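Local coordinates for epidermin biosynthesis protein EpiD (Staphylococcus aureus, PDB 3QJG) that probably catalyses the FMN-dependent oxidative decarboxylation of the C-terminal cysteine of the epidermin precursor peptide, at residues G5-S15 against K76-T86; D33-R44 against L52-F63. All coordinates share one frame; numbering follows the deposited sequence. Where two conformers were deposited one is given.

Overall arrangement
From the N terminus the chain runs first through strand 7-12, then helix 21-28, and enters contact 2 with strand 34-39. Contact 2 closes a short loop: only seven residues, partly helical, separate D33-R44 from L52-F63, which carries the end of helix 49-55 and the edge strand 59-60. The chain then passes helix 70-75 and returns at K76-T86 to pair with G5-S15, so contact 1 closes a longer loop that contains the whole of contact 2. Strands 34-39, 7-12 and 79-85 lie in that order as neighbouring parallel strands of one mixed sheet, joining the two contacts side by side, and both reach FMN through the loops that follow their strands.

Contact 1 (G5-S15 against K76-T86); sequences GENVLICLCGS and KHDKIIILPAT. With FMN (flavin mononucleotide), chain M.
Backbone bonds join strands 7-12 and 79-82 in parallel: L9 N to K79 O, I81 N to L9 O, C11 N to I81 O and L83 N to C11 O. Where the pairing begins, N7 O takes both D78 N and K79 N.

Polar side chains lock that end. N7 ND2 reaches K76 O (2.8 Å) with the acceptor in its amide plane, while D78 OD2 accepts N7 N (2.8 Å) with its anti lone pair, and a water donates to both OD2 and G5 O. The E6 and D78 carboxylates stack with planes 8° apart, like charges that may raise each other's pKa.

L9 CB sits centrally over one face of the H77 ring, a CH-pi contact 3.7 Å from its centroid; the ring is steered by I73 O and N36. V8, I10 and I81 share one sheet face. On the other, C11 SG meets I80 CG2; C13, just beyond the strand, puts SG against I82 CG2.

FMN closes the far end: G14 N (2.9 Å) and T86 OG1 (2.6 Å) bind phosphate oxygens O3P and O2P, and S15 OG binds flavin O4. Loops gripping a cofactor at the C-terminal ends of parallel strands characterise Rossmann-like flavoproteins.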
loop_
_atom_site.group_PDB
_atom_site.type_symbol
_atom_site.label_atom_id
_atom_site.label_comp_id
_atom_site.label_asym_id
_atom_site.label_seq_id
_atom_site.Cartn_x
_atom_site.Cartn_y
_atom_site.Cartn_z
ATOM N N GLY A 5 42.680 -18.399 -10.597
ATOM C CA GLY A 5 41.348 -17.720 -10.622
ATOM C C GLY A 5 40.094 -18.588 -10.726
ATOM O O GLY A 5 39.210 -18.319 -11.571
ATOM N N GLU A 6 39.972 -19.586 -9.854
ATOM C CA GLU A 6 38.705 -20.304 -9.700
ATOM C C GLU A 6 37.632 -19.433 -8.951
ATOM O O GLU A 6 37.982 -18.604 -8.106
ATOM C CB GLU A 6 38.928 -21.600 -8.903
ATOM C CG GLU A 6 39.767 -22.732 -9.535
ATOM C CD GLU A 6 39.308 -24.137 -9.067
ATOM O OE1 GLU A 6 38.980 -24.329 -7.866
ATOM O OE2 GLU A 6 39.246 -25.058 -9.927
ATOM N N ASN A 7 36.335 -19.692 -9.214
ATOM C CA ASN A 7 35.229 -19.089 -8.473
ATOM C C ASN A 7 34.429 -20.119 -7.740
ATOM O O ASN A 7 34.162 -21.226 -8.279
ATOM C CB ASN A 7 34.290 -18.394 -9.409
ATOM C CG ASN A 7 34.958 -17.308 -10.219
ATOM O OD1 ASN A 7 35.864 -16.606 -9.748
ATOM N ND2 ASN A 7 34.498 -17.156 -11.441
ATOM N N VAL A 8 33.992 -19.778 -6.531
ATOM C CA VAL A 8 33.141 -20.730 -5.784
ATOM C C VAL A 8 31.822 -20.023 -5.517
ATOM O O VAL A 8 31.799 -18.811 -5.378
ATOM C CB VAL A 8 33.764 -21.162 -4.460
ATOM C CG1 VAL A 8 34.071 -19.916 -3.593
ATOM C CG2 VAL A 8 32.825 -22.158 -3.731
ATOM N N LEU A 9 30.736 -20.772 -5.509
ATOM C CA LEU A 9 29.464 -20.220 -5.175
ATOM C C LEU A 9 29.045 -20.899 -3.896
ATOM O O LEU A 9 29.094 -22.143 -3.823
ATOM C CB LEU A 9 28.440 -20.465 -6.294
ATOM C CG LEU A 9 26.966 -20.105 -6.046
ATOM C CD1 LEU A 9 26.779 -18.568 -5.763
ATOM C CD2 LEU A 9 26.117 -20.586 -7.254
ATOM N N ILE A 10 28.635 -20.098 -2.893
ATOM C CA ILE A 10 28.063 -20.657 -1.677
ATOM C C ILE A 10 26.561 -20.584 -1.749
ATOM O O ILE A 10 26.012 -19.531 -1.947
ATOM C CB ILE A 10 28.507 -19.903 -0.411
ATOM C CG1 ILE A 10 30.026 -19.903 -0.280
ATOM C CG2 ILE A 10 27.868 -20.508 0.843
ATOM C CD1 ILE A 10 30.558 -18.702 0.554
ATOM N N CYS A 11 25.908 -21.718 -1.572
ATOM C CA CYS A 11 24.465 -21.786 -1.509
ATOM C C CYS A 11 24.020 -21.881 -0.047
ATOM O O CYS A 11 24.331 -22.832 0.598
ATOM C CB CYS A 11 23.988 -22.982 -2.343
ATOM S SG CYS A 11 24.552 -22.866 -4.094
ATOM N N LEU A 12 23.298 -20.888 0.466
ATOM C CA LEU A 12 22.862 -20.863 1.868
ATOM C C LEU A 12 21.439 -21.383 1.991
ATOM O O LEU A 12 20.595 -20.947 1.277
ATOM C CB LEU A 12 22.788 -19.436 2.369
ATOM C CG LEU A 12 24.045 -18.630 2.399
ATOM C CD1 LEU A 12 23.728 -17.239 2.826
ATOM C CD2 LEU A 12 24.973 -19.375 3.330
ATOM N N CYS A 13 21.165 -22.213 2.962
ATOM C CA CYS A 13 19.816 -22.696 3.150
ATOM C C CYS A 13 19.224 -22.160 4.484
ATOM O O CYS A 13 19.905 -21.456 5.251
ATOM C CB CYS A 13 19.830 -24.197 3.106
ATOM S SG CYS A 13 20.334 -24.962 1.542
ATOM N N GLY A 14 17.983 -22.539 4.762
ATOM C CA GLY A 14 17.221 -22.102 5.941
ATOM C C GLY A 14 17.564 -22.727 7.293
ATOM O O GLY A 14 16.853 -23.621 7.832
ATOM N N SER A 15 18.632 -22.214 7.865
ATOM C CA SER A 15 19.213 -22.729 9.116
ATOM C C SER A 15 19.898 -21.569 9.794
ATOM O O SER A 15 20.395 -20.659 9.114
ATOM C CB SER A 15 20.265 -23.823 8.770
ATOM O OG SER A 15 20.982 -24.310 9.887
ATOM N N LYS A 76 29.981 -20.072 -14.560
ATOM C CA LYS A 76 30.923 -19.102 -13.994
ATOM C C LYS A 76 31.685 -19.688 -12.768
ATOM O O LYS A 76 32.658 -19.111 -12.289
ATOM C CB LYS A 76 30.091 -17.883 -13.578
ATOM C CG LYS A 76 30.860 -16.690 -13.116
ATOM C CD LYS A 76 29.909 -15.581 -12.803
ATOM C CE LYS A 76 30.483 -14.705 -11.723
ATOM N NZ LYS A 76 31.335 -13.651 -12.259
ATOM N N HIS A 77 31.214 -20.818 -12.227
ATOM C CA HIS A 77 31.821 -21.347 -11.022
ATOM C C HIS A 77 32.472 -22.740 -11.189
ATOM O O HIS A 77 31.942 -23.664 -11.819
ATOM C CB HIS A 77 30.830 -21.342 -9.880
ATOM C CG HIS A 77 30.258 -19.991 -9.573
ATOM N ND1 HIS A 77 29.104 -19.516 -10.161
ATOM C CD2 HIS A 77 30.658 -19.031 -8.709
ATOM C CE1 HIS A 77 28.840 -18.315 -9.695
ATOM N NE2 HIS A 77 29.757 -18.000 -8.807
ATOM N N ASP A 78 33.659 -22.865 -10.616
ATOM C CA ASP A 78 34.387 -24.094 -10.640
ATOM C C ASP A 78 33.867 -24.974 -9.542
ATOM O O ASP A 78 33.821 -26.171 -9.694
ATOM C CB ASP A 78 35.841 -23.795 -10.425
ATOM C CG ASP A 78 36.370 -22.860 -11.472
ATOM O OD1 ASP A 78 36.636 -23.334 -12.590
ATOM O OD2 ASP A 78 36.433 -21.648 -11.215
ATOM N N LYS A 79 33.479 -24.379 -8.413
ATOM C CA LYS A 79 33.004 -25.176 -7.272
ATOM C C LYS A 79 31.718 -24.553 -6.827
ATOM O O LYS A 79 31.617 -23.330 -6.825
ATOM C CB LYS A 79 34.018 -25.190 -6.101
ATOM C CG LYS A 79 35.375 -25.756 -6.466
ATOM C CD LYS A 79 35.280 -27.211 -6.938
ATOM C CE LYS A 79 36.663 -27.825 -7.278
ATOM N NZ LYS A 79 36.508 -29.274 -7.559
ATOM N N ILE A 80 30.747 -25.404 -6.513
ATOM C CA ILE A 80 29.536 -24.983 -5.921
ATOM C C ILE A 80 29.353 -25.787 -4.671
ATOM O O ILE A 80 29.445 -27.069 -4.700
ATOM C CB ILE A 80 28.301 -25.212 -6.867
ATOM C CG1 ILE A 80 28.583 -24.455 -8.181
ATOM C CG2 ILE A 80 27.019 -24.786 -6.163
ATOM C CD1 ILE A 80 27.562 -24.538 -9.273
ATOM N N ILE A 81 29.079 -25.068 -3.579
ATOM C CA ILE A 81 28.891 -25.679 -2.273
ATOM C C ILE A 81 27.536 -25.333 -1.658
ATOM O O ILE A 81 27.073 -24.207 -1.733
ATOM C CB ILE A 81 30.031 -25.364 -1.289
ATOM C CG1 ILE A 81 30.015 -23.944 -0.719
ATOM C CG2 ILE A 81 31.461 -25.555 -1.949
ATOM C CD1 ILE A 81 31.105 -23.804 0.349
ATOM N N ILE A 82 26.882 -26.313 -1.042
ATOM C CA ILE A 82 25.731 -25.974 -0.250
ATOM C C ILE A 82 26.125 -25.964 1.246
ATOM O O ILE A 82 26.452 -27.010 1.844
ATOM C CB ILE A 82 24.548 -26.898 -0.539
ATOM C CG1 ILE A 82 24.390 -27.121 -2.041
ATOM C CG2 ILE A 82 23.290 -26.294 0.044
ATOM C CD1 ILE A 82 23.286 -28.029 -2.404
ATOM N N LEU A 83 26.123 -24.777 1.851
ATOM C CA LEU A 83 26.600 -24.615 3.229
ATOM C C LEU A 83 25.899 -23.440 3.915
ATOM O O LEU A 83 26.047 -22.285 3.468
ATOM C CB LEU A 83 28.124 -24.389 3.251
ATOM C CG LEU A 83 28.733 -24.552 4.642
ATOM C CD1 LEU A 83 30.222 -24.843 4.617
ATOM C CD2 LEU A 83 28.422 -23.357 5.532
ATOM N N PRO A 84 25.116 -23.716 4.971
ATOM C CA PRO A 84 24.647 -25.019 5.495
ATOM C C PRO A 84 23.594 -25.616 4.574
ATOM O O PRO A 84 22.799 -24.865 4.010
ATOM C CB PRO A 84 23.968 -24.653 6.795
ATOM C CG PRO A 84 23.556 -23.173 6.594
ATOM C CD PRO A 84 24.591 -22.581 5.749
ATOM N N ALA A 85 23.528 -26.944 4.519
ATOM C CA ALA A 85 22.642 -27.650 3.674
ATOM C C ALA A 85 21.608 -28.250 4.568
ATOM O O ALA A 85 21.972 -29.075 5.408
ATOM C CB ALA A 85 23.371 -28.801 2.895
ATOM N N THR A 86 20.348 -27.826 4.358
ATOM C CA THR A 86 19.192 -28.378 4.995
ATOM C C THR A 86 18.833 -29.699 4.420
ATOM O O THR A 86 19.140 -29.999 3.234
ATOM C CB THR A 86 17.943 -27.492 4.799
ATOM O OG1 THR A 86 17.730 -27.226 3.400
ATOM C CG2 THR A 86 18.090 -26.182 5.564
HETATM N N1 FMN M . 16.351 -27.227 8.625
HETATM C C2 FMN M . 17.492 -27.956 8.408
HETATM O O2 FMN M . 17.466 -28.894 7.620
HETATM N N3 FMN M . 18.632 -27.674 9.088
HETATM C C4 FMN M . 18.675 -26.660 9.995
HETATM O O4 FMN M . 19.730 -26.494 10.560
HETATM C C4A FMN M . 17.537 -25.901 10.254
HETATM N N5 FMN M . 17.531 -24.856 11.156
HETATM C C5A FMN M . 16.408 -24.110 11.319
HETATM C C6 FMN M . 16.392 -23.094 12.265
HETATM C C7 FMN M . 15.252 -22.335 12.435
HETATM C C7M FMN M . 15.193 -21.201 13.416
HETATM C C8 FMN M . 14.115 -22.623 11.670
HETATM C C8M FMN M . 12.818 -21.870 11.847
HETATM C C9 FMN M . 14.112 -23.667 10.769
HETATM C C9A FMN M . 15.260 -24.422 10.582
HETATM N N10 FMN M . 15.242 -25.489 9.685
HETATM C C10 FMN M . 16.378 -26.205 9.529
HETATM C "C1'" FMN M . 14.046 -25.881 8.856
HETATM C "C2'" FMN M . 14.204 -25.397 7.417
HETATM O "O2'" FMN M . 14.531 -23.995 7.398
HETATM C "C3'" FMN M . 12.948 -25.762 6.713
HETATM O "O3'" FMN M . 12.785 -27.198 6.630
HETATM C "C4'" FMN M . 12.898 -25.139 5.319
HETATM O "O4'" FMN M . 11.762 -25.606 4.609
HETATM C "C5'" FMN M . 14.061 -25.515 4.462
HETATM O "O5'" FMN M . 13.979 -24.689 3.315
HETATM P P FMN M . 15.232 -24.512 2.323
HETATM O O1P FMN M . 14.674 -24.071 1.006
HETATM O O2P FMN M . 15.941 -25.823 2.212
HETATM O O3P FMN M . 16.171 -23.421 2.624
HETATM O O HOH W 1 36.709 -19.529 -12.821
#

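Contact 2 (D33-R44 against L52-F63); sequences DEVNVIASTNGR and LKQFCDNYYDEF. With FMN (flavin mononucleotide), chain M.
L52, in the last turn of helix 49-55, meets V37 at about a right angle, CD1 against CG1. C56 follows: its CB packs on V37 CG2 (3.6 Å). D57 N donates to V35 O (2.8 Å). D57 OD2, less surely placed, accepts V35 N, and K29 supplies a countercharge.

N58 lies alongside N36, both side chains pointing the same way but with amide planes 63° apart. N58 ND2 gives a hydrogen bond to N36 OD1 (2.9 Å) from above the carbonyl plane. From its other end, N36 ND2 donates to E34 OE1 (2.9 Å), nearly straight, and also bonds H77 NE2. E34 is in turn paired with K76, and a water joins its OE2 to N58 ND2.

N58-Y60 then pair in parallel with the strand, V37 N to N58 O (2.8 Å) and Y60 N to V37 O (2.8 Å). With CG anti to the backbone N (chi1 174°), the Y59 ring runs beside V37, CD1 to CG1, and its OH lies over one face of the R44 guanidinium. Beyond Y60, a water bridges A39 N and Y60 O.

D61 forms a salt bridge to R44 at the guanidinium edge, though the NH1 approach is too short to trust and the NH2 bond is weak; its OD1 also accepts F63 N in an Asx turn. A water links E62 OE1 to T41 OG1; OE1 also accepts from L101 N.

On the FMN side, N42 ND2 donates to FMN O5' (2.9 Å), and S40 OG reaches the phosphate. The contact joins the beta-alpha-beta unit of strand 34-39, helix 49-55 and strand 59-60: V35 and V37 pack under helix 21-28, I38 faces helix 101-107, and strand 7-12 flanks strand 34-39 across from 59-60.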
loop_
_atom_site.group_PDB
_atom_site.type_symbol
_atom_site.label_atom_id
_atom_site.label_comp_id
_atom_site.label_asym_id
_atom_site.label_seq_id
_atom_site.Cartn_x
_atom_site.Cartn_y
_atom_site.Cartn_z
ATOM N N ASP A 33 39.140 -16.704 -6.447
ATOM C CA ASP A 33 39.066 -15.322 -6.923
ATOM C C ASP A 33 37.761 -14.667 -6.463
ATOM O O ASP A 33 37.767 -13.793 -5.633
ATOM C CB ASP A 33 39.175 -15.249 -8.453
ATOM C CG ASP A 33 39.444 -13.836 -8.944
ATOM O OD1 ASP A 33 39.629 -12.936 -8.091
ATOM O OD2 ASP A 33 39.473 -13.609 -10.179
ATOM N N GLU A 34 36.640 -15.104 -6.999
ATOM C CA GLU A 34 35.349 -14.582 -6.567
ATOM C C GLU A 34 34.755 -15.581 -5.614
ATOM O O GLU A 34 34.838 -16.789 -5.849
ATOM C CB GLU A 34 34.353 -14.400 -7.718
ATOM C CG GLU A 34 34.578 -13.174 -8.591
ATOM C CD GLU A 34 33.505 -13.081 -9.694
ATOM O OE1 GLU A 34 32.495 -13.842 -9.679
ATOM O OE2 GLU A 34 33.645 -12.233 -10.578
ATOM N N VAL A 35 34.140 -15.081 -4.542
ATOM C CA VAL A 35 33.291 -15.937 -3.704
ATOM C C VAL A 35 31.931 -15.262 -3.757
ATOM O O VAL A 35 31.802 -14.120 -3.333
ATOM C CB VAL A 35 33.768 -16.008 -2.239
ATOM C CG1 VAL A 35 32.738 -16.785 -1.399
ATOM C CG2 VAL A 35 35.183 -16.641 -2.132
ATOM N N ASN A 36 30.939 -15.969 -4.290
ATOM C CA ASN A 36 29.598 -15.461 -4.552
ATOM C C ASN A 36 28.609 -16.250 -3.746
ATOM O O ASN A 36 28.918 -17.356 -3.305
ATOM C CB ASN A 36 29.238 -15.654 -6.040
ATOM C CG ASN A 36 30.187 -14.862 -6.950
ATOM O OD1 ASN A 36 30.497 -13.752 -6.618
ATOM N ND2 ASN A 36 30.670 -15.461 -8.070
ATOM N N VAL A 37 27.419 -15.684 -3.565
ATOM C CA VAL A 37 26.471 -16.252 -2.667
ATOM C C VAL A 37 25.101 -16.168 -3.222
ATOM O O VAL A 37 24.776 -15.172 -3.862
ATOM C CB VAL A 37 26.517 -15.490 -1.330
ATOM C CG1 VAL A 37 25.547 -16.106 -0.345
ATOM C CG2 VAL A 37 27.920 -15.560 -0.776
ATOM N N ILE A 38 24.319 -17.213 -2.955
ATOM C CA ILE A 38 22.902 -17.246 -3.207
ATOM C C ILE A 38 22.201 -17.932 -2.038
ATOM O O ILE A 38 22.744 -18.875 -1.505
ATOM C CB ILE A 38 22.550 -18.050 -4.521
ATOM C CG1 ILE A 38 21.057 -17.953 -4.865
ATOM C CG2 ILE A 38 23.016 -19.535 -4.445
ATOM C CD1 ILE A 38 20.681 -18.578 -6.266
ATOM N N ALA A 39 21.011 -17.483 -1.669
ATOM C CA ALA A 39 20.199 -18.175 -0.634
ATOM C C ALA A 39 19.013 -18.864 -1.218
ATOM O O ALA A 39 18.492 -18.397 -2.222
ATOM C CB ALA A 39 19.716 -17.215 0.371
ATOM N N SER A 40 18.507 -19.887 -0.515
ATOM C CA SER A 40 17.255 -20.512 -0.832
ATOM C C SER A 40 16.136 -19.535 -0.501
ATOM O O SER A 40 16.390 -18.458 0.078
ATOM C CB SER A 40 17.039 -21.779 0.035
ATOM O OG SER A 40 16.956 -21.461 1.432
ATOM N N THR A 41 14.887 -19.916 -0.789
ATOM C CA THR A 41 13.817 -18.935 -0.628
ATOM C C THR A 41 13.639 -18.744 0.880
ATOM O O THR A 41 13.737 -17.624 1.392
ATOM C CB THR A 41 12.542 -19.306 -1.432
ATOM O OG1 THR A 41 12.871 -19.266 -2.846
ATOM C CG2 THR A 41 11.347 -18.316 -1.093
ATOM N N ASN A 42 13.434 -19.853 1.575
ATOM C CA ASN A 42 13.348 -19.853 3.006
ATOM C C ASN A 42 14.605 -19.396 3.703
ATOM O O ASN A 42 14.515 -18.999 4.851
ATOM C CB ASN A 42 12.997 -21.242 3.534
ATOM C CG ASN A 42 11.711 -21.758 2.954
ATOM O OD1 ASN A 42 10.799 -20.997 2.744
ATOM N ND2 ASN A 42 11.623 -23.068 2.701
ATOM N N GLY A 43 15.756 -19.517 3.036
ATOM C CA GLY A 43 17.009 -19.122 3.574
ATOM C C GLY A 43 17.150 -17.630 3.717
ATOM O O GLY A 43 17.872 -17.165 4.624
ATOM N N ARG A 44 16.421 -16.885 2.896
ATOM C CA ARG A 44 16.561 -15.407 2.810
ATOM C C ARG A 44 16.317 -14.721 4.158
ATOM O O ARG A 44 16.920 -13.704 4.462
ATOM C CB ARG A 44 15.556 -14.821 1.796
ATOM C CG ARG A 44 15.694 -15.305 0.372
ATOM C CD ARG A 44 14.552 -14.801 -0.544
ATOM N NE ARG A 44 14.646 -13.364 -0.721
ATOM C CZ ARG A 44 15.451 -12.754 -1.570
ATOM N NH1 ARG A 44 16.215 -13.452 -2.417
ATOM N NH2 ARG A 44 15.453 -11.421 -1.612
ATOM N N LEU A 52 26.057 -9.470 3.511
ATOM C CA LEU A 52 26.770 -10.423 2.667
ATOM C C LEU A 52 27.621 -9.694 1.631
ATOM O O LEU A 52 28.777 -10.061 1.428
ATOM C CB LEU A 52 25.826 -11.408 1.999
ATOM C CG LEU A 52 25.040 -12.379 2.884
ATOM C CD1 LEU A 52 24.043 -13.216 2.095
ATOM C CD2 LEU A 52 25.952 -13.294 3.651
ATOM N N LYS A 53 27.096 -8.633 1.038
ATOM C CA LYS A 53 27.842 -7.922 0.013
ATOM C C LYS A 53 29.025 -7.168 0.518
ATOM O O LYS A 53 29.794 -6.692 -0.255
ATOM C CB LYS A 53 26.960 -6.971 -0.755
ATOM C CG LYS A 53 26.048 -7.658 -1.724
ATOM C CD LYS A 53 25.152 -6.619 -2.418
ATOM C CE LYS A 53 23.765 -7.117 -2.546
ATOM N NZ LYS A 53 22.806 -6.018 -2.752
ATOM N N GLN A 54 29.164 -7.043 1.827
ATOM C CA GLN A 54 30.361 -6.473 2.401
ATOM C C GLN A 54 31.526 -7.453 2.223
ATOM O O GLN A 54 32.690 -7.039 2.166
ATOM C CB GLN A 54 30.137 -6.169 3.876
ATOM C CG GLN A 54 29.098 -5.106 4.134
ATOM C CD GLN A 54 29.651 -3.727 3.792
ATOM O OE1 GLN A 54 29.154 -3.057 2.907
ATOM N NE2 GLN A 54 30.701 -3.342 4.455
ATOM N N PHE A 55 31.204 -8.737 2.100
ATOM C CA PHE A 55 32.225 -9.796 2.039
ATOM C C PHE A 55 32.254 -10.535 0.693
ATOM O O PHE A 55 33.328 -10.777 0.157
ATOM C CB PHE A 55 32.010 -10.788 3.189
ATOM C CG PHE A 55 31.939 -10.113 4.536
ATOM C CD1 PHE A 55 33.104 -9.750 5.212
ATOM C CD2 PHE A 55 30.705 -9.753 5.081
ATOM C CE1 PHE A 55 33.032 -9.078 6.435
ATOM C CE2 PHE A 55 30.619 -9.083 6.282
ATOM C CZ PHE A 55 31.781 -8.727 6.963
ATOM N N CYS A 56 31.097 -10.907 0.151
ATOM C CA CYS A 56 31.073 -11.624 -1.108
ATOM C C CYS A 56 31.235 -10.694 -2.301
ATOM O O CYS A 56 31.323 -9.420 -2.202
ATOM C CB CYS A 56 29.847 -12.523 -1.222
ATOM S SG CYS A 56 28.238 -11.689 -1.492
ATOM N N ASP A 57 31.384 -11.324 -3.449
ATOM C CA ASP A 57 31.572 -10.561 -4.656
ATOM C C ASP A 57 30.208 -10.351 -5.279
ATOM O O ASP A 57 29.866 -9.226 -5.616
ATOM C CB ASP A 57 32.596 -11.218 -5.567
ATOM C CG ASP A 57 33.981 -11.288 -4.926
ATOM O OD1 ASP A 57 34.647 -10.229 -4.754
ATOM O OD2 ASP A 57 34.403 -12.407 -4.555
ATOM N N ASN A 58 29.363 -11.392 -5.312
ATOM C CA ASN A 58 28.068 -11.233 -5.872
ATOM C C ASN A 58 27.095 -11.947 -5.003
ATOM O O ASN A 58 27.328 -13.128 -4.579
ATOM C CB ASN A 58 27.967 -11.854 -7.276
ATOM C CG ASN A 58 28.776 -11.129 -8.289
ATOM O OD1 ASN A 58 28.311 -10.165 -8.878
ATOM N ND2 ASN A 58 29.965 -11.634 -8.568
ATOM N N TYR A 59 25.992 -11.256 -4.739
ATOM C CA TYR A 59 24.915 -11.879 -4.044
ATOM C C TYR A 59 23.792 -11.983 -5.068
ATOM O O TYR A 59 23.332 -10.961 -5.586
ATOM C CB TYR A 59 24.517 -11.091 -2.803
ATOM C CG TYR A 59 23.289 -11.658 -2.149
ATOM C CD1 TYR A 59 23.264 -12.953 -1.684
ATOM C CD2 TYR A 59 22.131 -10.899 -2.030
ATOM C CE1 TYR A 59 22.133 -13.477 -1.105
ATOM C CE2 TYR A 59 21.019 -11.404 -1.431
ATOM C CZ TYR A 59 21.017 -12.709 -0.998
ATOM O OH TYR A 59 19.883 -13.184 -0.441
ATOM N N TYR A 60 23.431 -13.220 -5.415
ATOM C CA TYR A 60 22.429 -13.467 -6.446
ATOM C C TYR A 60 21.137 -13.486 -5.724
ATOM O O TYR A 60 20.941 -14.297 -4.791
ATOM C CB TYR A 60 22.644 -14.785 -7.208
ATOM C CG TYR A 60 23.927 -14.849 -8.003
ATOM C CD1 TYR A 60 24.200 -13.898 -8.997
ATOM C CD2 TYR A 60 24.917 -15.786 -7.705
ATOM C CE1 TYR A 60 25.398 -13.901 -9.682
ATOM C CE2 TYR A 60 26.135 -15.806 -8.407
ATOM C CZ TYR A 60 26.363 -14.864 -9.389
ATOM O OH TYR A 60 27.542 -14.886 -10.100
ATOM N N ASP A 61 20.228 -12.638 -6.165
ATOM C CA ASP A 61 18.939 -12.486 -5.490
ATOM C C ASP A 61 17.774 -12.659 -6.505
ATOM O O ASP A 61 17.465 -11.745 -7.246
ATOM C CB ASP A 61 18.917 -11.094 -4.876
ATOM C CG ASP A 61 17.680 -10.824 -4.007
ATOM O OD1 ASP A 61 16.706 -11.667 -3.976
ATOM O OD2 ASP A 61 17.719 -9.731 -3.366
ATOM N N GLU A 62 17.150 -13.825 -6.498
ATOM C CA GLU A 62 16.037 -14.191 -7.390
ATOM C C GLU A 62 14.810 -13.254 -7.270
ATOM O O GLU A 62 14.048 -13.068 -8.246
ATOM C CB GLU A 62 15.585 -15.649 -7.081
ATOM C CG GLU A 62 14.912 -16.307 -8.235
ATOM C CD GLU A 62 14.199 -17.591 -7.886
ATOM O OE1 GLU A 62 14.460 -18.217 -6.825
ATOM O OE2 GLU A 62 13.353 -17.964 -8.712
ATOM N N PHE A 63 14.596 -12.675 -6.087
ATOM C CA PHE A 63 13.475 -11.724 -5.830
ATOM C C PHE A 63 13.757 -10.405 -6.522
ATOM O O PHE A 63 12.896 -9.785 -7.100
ATOM C CB PHE A 63 13.314 -11.467 -4.316
ATOM C CG PHE A 63 12.113 -10.604 -3.942
ATOM C CD1 PHE A 63 10.825 -11.133 -3.966
ATOM C CD2 PHE A 63 12.286 -9.263 -3.557
ATOM C CE1 PHE A 63 9.717 -10.362 -3.610
ATOM C CE2 PHE A 63 11.192 -8.493 -3.198
ATOM C CZ PHE A 63 9.893 -9.055 -3.223
HETATM N N1 FMN M . 16.351 -27.227 8.625
HETATM C C2 FMN M . 17.492 -27.956 8.408
HETATM O O2 FMN M . 17.466 -28.894 7.620
HETATM N N3 FMN M . 18.632 -27.674 9.088
HETATM C C4 FMN M . 18.675 -26.660 9.995
HETATM O O4 FMN M . 19.730 -26.494 10.560
HETATM C C4A FMN M . 17.537 -25.901 10.254
HETATM N N5 FMN M . 17.531 -24.856 11.156
HETATM C C5A FMN M . 16.408 -24.110 11.319
HETATM C C6 FMN M . 16.392 -23.094 12.265
HETATM C C7 FMN M . 15.252 -22.335 12.435
HETATM C C7M FMN M . 15.193 -21.201 13.416
HETATM C C8 FMN M . 14.115 -22.623 11.670
HETATM C C8M FMN M . 12.818 -21.870 11.847
HETATM C C9 FMN M . 14.112 -23.667 10.769
HETATM C C9A FMN M . 15.260 -24.422 10.582
HETATM N N10 FMN M . 15.242 -25.489 9.685
HETATM C C10 FMN M . 16.378 -26.205 9.529
HETATM C "C1'" FMN M . 14.046 -25.881 8.856
HETATM C "C2'" FMN M . 14.204 -25.397 7.417
HETATM O "O2'" FMN M . 14.531 -23.995 7.398
HETATM C "C3'" FMN M . 12.948 -25.762 6.713
HETATM O "O3'" FMN M . 12.785 -27.198 6.630
HETATM C "C4'" FMN M . 12.898 -25.139 5.319
HETATM O "O4'" FMN M . 11.762 -25.606 4.609
HETATM C "C5'" FMN M . 14.061 -25.515 4.462
HETATM O "O5'" FMN M . 13.979 -24.689 3.315
HETATM P P FMN M . 15.232 -24.512 2.323
HETATM O O1P FMN M . 14.674 -24.071 1.006
HETATM O O2P FMN M . 15.941 -25.823 2.212
HETATM O O3P FMN M . 16.171 -23.421 2.624
HETATM O O HOH W 2 31.589 -10.448 -10.646
HETATM O O HOH W 3 19.486 -15.254 -2.654
HETATM O O HOH W 4 14.630 -17.653 -4.225
#